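Type IV pilus assembly protein PilF (Pseudomonas aeruginosa, PDB 2HO1) is an outer membrane lipoprotein of six tetratricopeptide repeats that binds PilQ and is essential for its localization and assembly into the dodecameric type IV pilus secretin. Local coordinates at residues Val177-Ala182 with Asp199-Gly204; Arg210-Gly215 with Gly232-Arg237. All coordinates share one frame; numbering follows the deposited sequence.

Contact 1 of 2, residues Val177-Ala182 with Asp199-Gly204; sequences VALEMA and DLFAQG
Leu-179 and Phe-201 meet flank to flank in a CH-pi contact between two helices assigned by inference to one repeat. CB of Leu-179 sits 4.1 Å from the centroid of the Phe-201 ring, 29° off the ring normal and so off-centre, and its closest ring atom is CD1 of Phe-201 at 3.7 Å. Farther out, methyl CD1 of Leu-179 lies over the middle of the same face, 4.1 Å above the ring plane. Both side chains have CG anti to their own backbone N (chi1 172° for Leu-179, 150° for Phe-201); they run side by side in the same direction, and the leucine branch follows the ring outward.

The other side-chain contacts are aliphatic, with the Ala-178 methyl also close to the backbone of Phe-201. Ala-178 points this methyl toward the facing helix, where CB of Ala-178 comes to 3.9 Å from CB of Phe-201 and 4.2 Å from CD2 of Leu-200. With nothing larger than a methyl in between, the backbones draw close: CA of Ala-178 and CA of Phe-201 are 5.2 Å apart.

Beyond the pair, Ser-211 of helix 209-221 packs on both Leu-179 and Phe-201, and Tyr-198 sets its ring edge-to-face with Phe-201.

Close packing around one alanine joins helices 175-187 and 191-202 of the inferred TPR 5, the antiparallel hairpin of a tetratricopeptide repeat. The join is largely buried and, with no polar pair between the segments, the fit probably rests on shape: a methyl close to the backbone and a leucine over a ring face.

Contact 2 of 2, residues Arg210-Gly215 with Gly232-Arg237; sequences RSLLLG and GLQLKR
Leu-212 reaches across to helix 225-238 and places its isobutyl group against two successive residues, Gln-234 and Leu-235. Its CG stands anti to the carbonyl carbon (chi1 -73°), which carries both methyls outward toward the partner. CD1 goes deepest: it lies between Leu-235 and the Gln-234 chain, resting near the backbone of the opposing helix, 3.9 Å from N of Leu-235, and also 4.1 Å from the side-chain methyl CD1 of Leu-235. CD2 turns to the amide end of the glutamine.

Leu-235 comes back from the other helix with CG anti to its backbone N (chi1 -173°). Its methyl CD1 thereby comes to rest alongside the base of the opposing leucine, 4.1 Å from CB of Leu-212, so the two leucines overlap along their lengths.

Gln-234 meets Leu-212 at about a right angle. Its chain is extended beyond CG and brings the terminal amide beside the leucine methyls: CD of Gln-234 is 3.9 Å from CD2 of Leu-212, and OE1 of Gln-234 is 3.3 Å from that methyl. This is a van der Waals meeting of a polar end with a hydrocarbon, at a glutamine that remains partly exposed.

CA of Leu-212 and CA of Leu-235, the nearest pair, are 6.5 Å apart. Phe-248 of helix 243-249 packs on Leu-235, while Gln-207 and Tyr-239 from loops touch Leu-212, so the leucine pair is enclosed by more than its two helices.

A leucine from the first helix laid against the second in this way is in keeping with the helix-turn-helix hairpin of a tetratricopeptide repeat, here joining helices 209-221 and 225-238 in the region inferred as TPR 6.

How the contacts relate
Contacts 1 and 2 follow in series along the chain, the first closing before the second opens, and their centres lie about 15 Å apart on the same side of the chain's centre. Each joins a pair of helices, assigned by inference to TPR 5 and TPR 6 respectively, and helix 191-202 is followed in the chain, after a short linker, by helix 209-221. The helix pairs also touch one another: OE2 of Glu-180 forms a salt bridge with NH1 of Arg-210 at 2.6 Å, and CD1 of Leu-179 packs against CD2 of Leu-214 at 3.8 Å. Hairpin is thus stacked on hairpin, extending the superhelix beyond TPR1-TPR4, the minimal region required for secretin assembly and function.

Contact 1 of 2, residues Val177-Ala182 with Asp199-Gly204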
loop_
_atom_site.group_PDB
_atom_site.type_symbol
_atom_site.label_atom_id
_atom_site.label_comp_id
_atom_site.label_asym_id
_atom_site.label_seq_id
_atom_site.Cartn_x
_atom_site.Cartn_y
_atom_site.Cartn_z
ATOM N N VAL A 177 -2.469 -16.777 -10.848
ATOM C CA VAL A 177 -2.637 -15.344 -11.090
ATOM C C VAL A 177 -3.006 -15.151 -12.548
ATOM O O VAL A 177 -3.873 -14.348 -12.884
ATOM C CB VAL A 177 -1.342 -14.504 -10.762
ATOM C CG1 VAL A 177 -1.573 -13.008 -11.114
ATOM C CG2 VAL A 177 -0.992 -14.641 -9.285
ATOM N N ALA A 178 -2.356 -15.899 -13.427
ATOM C CA ALA A 178 -2.669 -15.805 -14.849
ATOM C C ALA A 178 -4.139 -16.107 -15.089
ATOM O O ALA A 178 -4.769 -15.509 -15.975
ATOM C CB ALA A 178 -1.826 -16.770 -15.632
ATOM N N LEU A 179 -4.687 -17.041 -14.315
ATOM C CA LEU A 179 -6.098 -17.411 -14.458
ATOM C C LEU A 179 -7.009 -16.273 -14.030
ATOM O O LEU A 179 -8.011 -16.001 -14.695
ATOM C CB LEU A 179 -6.424 -18.674 -13.636
ATOM C CG LEU A 179 -7.904 -19.055 -13.545
ATOM C CD1 LEU A 179 -8.409 -19.548 -14.890
ATOM C CD2 LEU A 179 -8.052 -20.146 -12.484
ATOM N N GLU A 180 -6.665 -15.596 -12.926
ATOM C CA GLU A 180 -7.490 -14.479 -12.471
ATOM C C GLU A 180 -7.425 -13.369 -13.512
ATOM O O GLU A 180 -8.424 -12.711 -13.775
ATOM C CB GLU A 180 -7.025 -13.955 -11.111
ATOM C CG GLU A 180 -7.175 -14.932 -9.957
ATOM C CD GLU A 180 -8.607 -15.427 -9.772
ATOM O OE1 GLU A 180 -9.550 -14.642 -9.945
ATOM O OE2 GLU A 180 -8.785 -16.611 -9.442
HETATM N N MSE A 181 -6.260 -13.178 -14.132
HETATM C CA MSE A 181 -6.129 -12.157 -15.180
HETATM C C MSE A 181 -7.009 -12.536 -16.364
HETATM O O MSE A 181 -7.766 -11.707 -16.883
HETATM C CB MSE A 181 -4.673 -12.018 -15.660
HETATM C CG MSE A 181 -3.737 -11.220 -14.741
HETATM SE SE MSE A 181 -4.250 -9.360 -14.538
HETATM C CE MSE A 181 -4.313 -8.819 -16.364
ATOM N N ALA A 182 -6.905 -13.788 -16.805
ATOM C CA ALA A 182 -7.716 -14.253 -17.942
ATOM C C ALA A 182 -9.206 -14.013 -17.676
ATOM O O ALA A 182 -9.947 -13.525 -18.551
ATOM C CB ALA A 182 -7.463 -15.765 -18.202
ATOM N N ASP A 199 -3.664 -19.080 -21.796
ATOM C CA ASP A 199 -2.668 -20.031 -22.264
ATOM C C ASP A 199 -1.524 -20.125 -21.254
ATOM O O ASP A 199 -1.039 -21.218 -20.974
ATOM C CB ASP A 199 -2.152 -19.639 -23.656
ATOM C CG ASP A 199 -3.246 -19.673 -24.708
ATOM O OD1 ASP A 199 -4.147 -20.529 -24.599
ATOM O OD2 ASP A 199 -3.215 -18.851 -25.650
ATOM N N LEU A 200 -1.106 -18.994 -20.687
ATOM C CA LEU A 200 -0.021 -19.018 -19.706
ATOM C C LEU A 200 -0.463 -19.830 -18.495
ATOM O O LEU A 200 0.328 -20.563 -17.893
ATOM C CB LEU A 200 0.364 -17.599 -19.273
ATOM C CG LEU A 200 1.508 -17.460 -18.254
ATOM C CD1 LEU A 200 2.820 -17.995 -18.831
ATOM C CD2 LEU A 200 1.660 -15.993 -17.869
ATOM N N PHE A 201 -1.735 -19.712 -18.134
ATOM C CA PHE A 201 -2.244 -20.481 -17.004
ATOM C C PHE A 201 -2.284 -21.976 -17.347
ATOM O O PHE A 201 -1.902 -22.812 -16.537
ATOM C CB PHE A 201 -3.656 -20.015 -16.623
ATOM C CG PHE A 201 -4.501 -21.098 -16.033
ATOM C CD1 PHE A 201 -4.326 -21.496 -14.724
ATOM C CD2 PHE A 201 -5.433 -21.779 -16.828
ATOM C CE1 PHE A 201 -5.064 -22.565 -14.202
ATOM C CE2 PHE A 201 -6.164 -22.837 -16.324
ATOM C CZ PHE A 201 -5.983 -23.235 -15.011
ATOM N N ALA A 202 -2.764 -22.304 -18.546
ATOM C CA ALA A 202 -2.873 -23.696 -18.961
ATOM C C ALA A 202 -1.526 -24.423 -18.953
ATOM O O ALA A 202 -1.434 -25.593 -18.562
ATOM C CB ALA A 202 -3.517 -23.776 -20.329
ATOM N N GLN A 203 -0.474 -23.735 -19.374
ATOM C CA GLN A 203 0.853 -24.341 -19.375
ATOM C C GLN A 203 1.413 -24.352 -17.947
ATOM O O GLN A 203 2.605 -24.121 -17.720
ATOM C CB GLN A 203 1.795 -23.561 -20.299
ATOM C CG GLN A 203 2.104 -22.135 -19.839
ATOM C CD GLN A 203 3.234 -21.492 -20.642
ATOM O OE1 GLN A 203 4.347 -22.013 -20.682
ATOM N NE2 GLN A 203 2.949 -20.355 -21.284
ATOM N N GLY A 204 0.540 -24.618 -16.983
ATOM C CA GLY A 204 0.960 -24.640 -15.599
ATOM C C GLY A 204 0.437 -25.880 -14.916
ATOM O O GLY A 204 0.713 -26.115 -13.736
#

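Contact 2 of 2, residues Arg210-Gly215 with Gly232-Arg237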
loop_
_atom_site.group_PDB
_atom_site.type_symbol
_atom_site.label_atom_id
_atom_site.label_comp_id
_atom_site.label_asym_id
_atom_site.label_seq_id
_atom_site.Cartn_x
_atom_site.Cartn_y
_atom_site.Cartn_z
ATOM N N ARG A 210 -14.207 -24.254 -13.071
ATOM C CA ARG A 210 -14.128 -22.851 -13.433
ATOM C C ARG A 210 -13.234 -22.581 -14.641
ATOM O O ARG A 210 -13.668 -21.960 -15.600
ATOM C CB ARG A 210 -13.620 -22.030 -12.247
ATOM C CG ARG A 210 -13.462 -20.537 -12.564
ATOM C CD ARG A 210 -12.588 -19.831 -11.544
ATOM N NE ARG A 210 -12.400 -18.428 -11.899
ATOM C CZ ARG A 210 -11.517 -17.624 -11.321
ATOM N NH1 ARG A 210 -10.740 -18.093 -10.365
ATOM N NH2 ARG A 210 -11.413 -16.360 -11.706
ATOM N N SER A 211 -11.988 -23.035 -14.596
ATOM C CA SER A 211 -11.071 -22.782 -15.689
ATOM C C SER A 211 -11.416 -23.489 -16.995
ATOM O O SER A 211 -11.146 -22.946 -18.075
ATOM C CB SER A 211 -9.628 -23.081 -15.280
ATOM O OG SER A 211 -9.419 -24.437 -14.992
ATOM N N LEU A 212 -12.021 -24.676 -16.912
ATOM C CA LEU A 212 -12.408 -25.403 -18.120
ATOM C C LEU A 212 -13.483 -24.598 -18.834
ATOM O O LEU A 212 -13.438 -24.443 -20.055
ATOM C CB LEU A 212 -12.933 -26.824 -17.790
ATOM C CG LEU A 212 -11.835 -27.807 -17.363
ATOM C CD1 LEU A 212 -12.440 -29.063 -16.746
ATOM C CD2 LEU A 212 -10.952 -28.149 -18.573
ATOM N N LEU A 213 -14.432 -24.059 -18.080
ATOM C CA LEU A 213 -15.502 -23.284 -18.689
ATOM C C LEU A 213 -14.967 -21.990 -19.315
ATOM O O LEU A 213 -15.426 -21.573 -20.392
ATOM C CB LEU A 213 -16.572 -22.953 -17.666
ATOM C CG LEU A 213 -17.774 -22.206 -18.245
ATOM C CD1 LEU A 213 -18.532 -23.105 -19.223
ATOM C CD2 LEU A 213 -18.681 -21.768 -17.124
ATOM N N LEU A 214 -14.000 -21.361 -18.647
ATOM C CA LEU A 214 -13.412 -20.125 -19.158
ATOM C C LEU A 214 -12.692 -20.444 -20.464
ATOM O O LEU A 214 -12.802 -19.696 -21.436
ATOM C CB LEU A 214 -12.425 -19.514 -18.137
ATOM C CG LEU A 214 -11.561 -18.309 -18.578
ATOM C CD1 LEU A 214 -12.462 -17.182 -19.117
ATOM C CD2 LEU A 214 -10.712 -17.801 -17.392
ATOM N N GLY A 215 -11.952 -21.552 -20.477
ATOM C CA GLY A 215 -11.228 -21.957 -21.671
ATOM C C GLY A 215 -12.186 -22.313 -22.798
ATOM O O GLY A 215 -11.924 -22.053 -23.972
ATOM N N GLY A 232 -14.927 -29.436 -22.837
ATOM C CA GLY A 232 -16.281 -29.799 -22.456
ATOM C C GLY A 232 -16.317 -31.262 -22.040
ATOM O O GLY A 232 -17.171 -31.688 -21.258
ATOM N N LEU A 233 -15.365 -32.026 -22.561
ATOM C CA LEU A 233 -15.259 -33.446 -22.258
ATOM C C LEU A 233 -14.742 -33.621 -20.843
ATOM O O LEU A 233 -15.396 -34.262 -20.019
ATOM C CB LEU A 233 -14.296 -34.130 -23.231
ATOM C CG LEU A 233 -14.528 -35.634 -23.373
ATOM C CD1 LEU A 233 -15.925 -35.861 -23.944
ATOM C CD2 LEU A 233 -13.486 -36.252 -24.284
ATOM N N GLN A 234 -13.563 -33.050 -20.577
ATOM C CA GLN A 234 -12.941 -33.118 -19.254
ATOM C C GLN A 234 -13.953 -32.615 -18.238
ATOM O O GLN A 234 -14.059 -33.144 -17.139
ATOM C CB GLN A 234 -11.685 -32.243 -19.195
ATOM C CG GLN A 234 -10.554 -32.822 -18.339
ATOM C CD GLN A 234 -9.528 -31.766 -17.890
ATOM O OE1 GLN A 234 -9.090 -30.931 -18.690
ATOM N NE2 GLN A 234 -9.134 -31.816 -16.608
ATOM N N LEU A 235 -14.724 -31.609 -18.626
ATOM C CA LEU A 235 -15.717 -31.037 -17.740
ATOM C C LEU A 235 -16.903 -31.963 -17.450
ATOM O O LEU A 235 -17.395 -32.000 -16.329
ATOM C CB LEU A 235 -16.212 -29.711 -18.320
ATOM C CG LEU A 235 -17.140 -28.865 -17.448
ATOM C CD1 LEU A 235 -16.415 -28.380 -16.208
ATOM C CD2 LEU A 235 -17.640 -27.696 -18.259
ATOM N N LYS A 236 -17.372 -32.700 -18.456
ATOM C CA LYS A 236 -18.500 -33.610 -18.270
ATOM C C LYS A 236 -18.005 -34.831 -17.512
ATOM O O LYS A 236 -18.727 -35.425 -16.720
ATOM C CB LYS A 236 -19.061 -34.044 -19.624
ATOM N N ARG A 237 -16.751 -35.180 -17.761
ATOM C CA ARG A 237 -16.114 -36.324 -17.156
ATOM C C ARG A 237 -15.708 -36.157 -15.694
ATOM O O ARG A 237 -15.935 -37.059 -14.875
ATOM C CB ARG A 237 -14.875 -36.673 -17.974
ATOM C CG ARG A 237 -14.157 -37.922 -17.544
ATOM C CD ARG A 237 -12.970 -38.198 -18.458
ATOM N NE ARG A 237 -12.422 -39.536 -18.247
ATOM C CZ ARG A 237 -13.099 -40.667 -18.446
ATOM N NH1 ARG A 237 -14.360 -40.629 -18.862
ATOM N NH2 ARG A 237 -12.517 -41.841 -18.228
#